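Local coordinates for gala protein type 1, 3 or 4 (Legionella pneumophila subsp. pneumophila, PDB 4XA9) that is a leucine-rich-repeat protein that probably binds small GTPases and may stimulate their GTP hydrolysis, at residues G133-Q137 and S138-K142. Sequence-based numbering, arbitrary orientation.
Sequences GYLAQ and SNLKK
The peptide group between Leu135 and Ala136 is the flat group, and Leu135 O takes two donors of Ser138, which reach it from different directions. Ser138 N stands above the carbonyl plane, 71° out of it, with Ser138 N to Leu135 O at 3.1 Å. Ser138 OG comes in much closer to the plane, tilted only 15° from it. This second bond is short, with Ser138 OG to Leu135 O at 2.7 Å. The backbone bond closes a type I beta turn from Leu135 to Ser138. The hydroxyl reaches the same oxygen because Ser138 OG sits between its own backbone N and carbonyl carbon (chi1 71°), which turns the hydroxyl back to Leu135 O. Ser138 OG also accepts a weak bond from Leu140 N, at 3.4 Å. The hydroxyl of the buried Ser138 therefore links the turn to the chain that leads out of it. Asn161 ND2 is a further donor to Leu135 O and also bonds Ser138 O, so one amide ties both ends of the turn to a following loop.

Next to the polar turn, two leucine side chains meet. A single methyl from each makes the contact, Leu135 CD2 to Leu140 CD1 at 3.8 Å, and the two side chains run at a slant to each other. Leu135 also packs on Val108 and Ala112 of helix 104-113 and on Leu158 of helix 151-159. Leu140 lies against Leu117 and Leu120. The pair thus belongs to the interior between helices and sheet.

Here the chain leaves helix 129-135 and runs on to strand 142-144, which pairs in parallel with its neighbours in the sheet. A short helix-to-strand connection of this kind, with leucines turned inward, is characteristic of the leucine-rich-repeat alpha/beta solenoid.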
loop_
_atom_site.group_PDB
_atom_site.type_symbol
_atom_site.label_atom_id
_atom_site.label_comp_id
_atom_site.label_asym_id
_atom_site.label_seq_id
_atom_site.Cartn_x
_atom_site.Cartn_y
_atom_site.Cartn_z
ATOM N N GLY A 133 -10.800 -19.728 3.131
ATOM C CA GLY A 133 -11.811 -20.750 3.338
ATOM C C GLY A 133 -12.841 -20.334 4.371
ATOM O O GLY A 133 -14.044 -20.566 4.205
ATOM N N TYR A 134 -12.369 -19.711 5.444
ATOM C CA TYR A 134 -13.259 -19.213 6.482
ATOM C C TYR A 134 -14.160 -18.104 5.948
ATOM O O TYR A 134 -15.358 -18.064 6.237
ATOM C CB TYR A 134 -12.450 -18.694 7.673
ATOM C CG TYR A 134 -11.564 -19.732 8.330
ATOM C CD1 TYR A 134 -11.937 -21.072 8.387
ATOM C CD2 TYR A 134 -10.350 -19.369 8.895
ATOM C CE1 TYR A 134 -11.121 -22.016 8.997
ATOM C CE2 TYR A 134 -9.532 -20.299 9.499
ATOM C CZ TYR A 134 -9.919 -21.619 9.549
ATOM O OH TYR A 134 -9.089 -22.534 10.160
ATOM N N LEU A 135 -13.566 -17.201 5.171
ATOM C CA LEU A 135 -14.273 -16.034 4.661
ATOM C C LEU A 135 -15.284 -16.434 3.597
ATOM O O LEU A 135 -16.257 -15.719 3.345
ATOM C CB LEU A 135 -13.277 -15.014 4.099
ATOM C CG LEU A 135 -12.401 -14.305 5.129
ATOM C CD1 LEU A 135 -11.256 -13.561 4.463
ATOM C CD2 LEU A 135 -13.253 -13.336 5.931
ATOM N N ALA A 136 -15.053 -17.589 2.982
ATOM C CA ALA A 136 -15.965 -18.109 1.969
ATOM C C ALA A 136 -17.322 -18.462 2.571
ATOM O O ALA A 136 -18.311 -18.595 1.855
ATOM C CB ALA A 136 -15.357 -19.321 1.288
ATOM N N GLN A 137 -17.365 -18.605 3.891
ATOM C CA GLN A 137 -18.604 -18.942 4.586
ATOM C C GLN A 137 -19.220 -17.731 5.294
ATOM O O GLN A 137 -20.241 -17.851 5.974
ATOM C CB GLN A 137 -18.350 -20.060 5.601
ATOM C CG GLN A 137 -17.692 -21.292 5.005
ATOM C CD GLN A 137 -18.583 -22.001 4.002
ATOM O OE1 GLN A 137 -19.809 -21.886 4.048
ATOM N NE2 GLN A 137 -17.966 -22.735 3.081
ATOM N N SER A 138 -18.602 -16.566 5.133
ATOM C CA SER A 138 -19.059 -15.365 5.820
ATOM C C SER A 138 -20.250 -14.741 5.112
ATOM O O SER A 138 -20.632 -15.176 4.027
ATOM C CB SER A 138 -17.936 -14.336 5.913
ATOM O OG SER A 138 -17.673 -13.802 4.632
ATOM N N ASN A 139 -20.818 -13.704 5.726
ATOM C CA ASN A 139 -21.904 -12.942 5.119
ATOM C C ASN A 139 -21.424 -11.588 4.595
ATOM O O ASN A 139 -22.227 -10.692 4.339
ATOM C CB ASN A 139 -23.043 -12.734 6.124
ATOM C CG ASN A 139 -23.819 -14.013 6.403
ATOM O OD1 ASN A 139 -23.998 -14.851 5.517
ATOM N ND2 ASN A 139 -24.284 -14.166 7.638
ATOM N N LEU A 140 -20.113 -11.451 4.432
ATOM C CA LEU A 140 -19.514 -10.196 3.984
ATOM C C LEU A 140 -19.955 -9.816 2.577
ATOM O O LEU A 140 -20.032 -10.667 1.691
ATOM C CB LEU A 140 -17.984 -10.291 4.045
ATOM C CG LEU A 140 -17.401 -10.280 5.461
ATOM C CD1 LEU A 140 -15.962 -10.776 5.468
ATOM C CD2 LEU A 140 -17.489 -8.872 6.050
ATOM N N LYS A 141 -20.260 -8.538 2.382
ATOM C CA LYS A 141 -20.590 -8.030 1.059
ATOM C C LYS A 141 -19.347 -7.512 0.340
ATOM O O LYS A 141 -19.264 -7.566 -0.887
ATOM C CB LYS A 141 -21.645 -6.928 1.155
ATOM C CG LYS A 141 -22.994 -7.431 1.642
ATOM C CD LYS A 141 -24.084 -6.408 1.387
ATOM C CE LYS A 141 -25.456 -6.979 1.707
ATOM N NZ LYS A 141 -26.552 -6.135 1.145
ATOM N N LYS A 142 -18.379 -7.021 1.111
ATOM C CA LYS A 142 -17.131 -6.511 0.550
ATOM C C LYS A 142 -15.927 -6.962 1.369
ATOM O O LYS A 142 -15.927 -6.841 2.595
ATOM C CB LYS A 142 -17.154 -4.982 0.481
ATOM C CG LYS A 142 -15.814 -4.367 0.061
ATOM C CD LYS A 142 -15.890 -2.846 -0.034
ATOM C CE LYS A 142 -14.545 -2.258 -0.456
ATOM N NZ LYS A 142 -14.609 -0.777 -0.619
#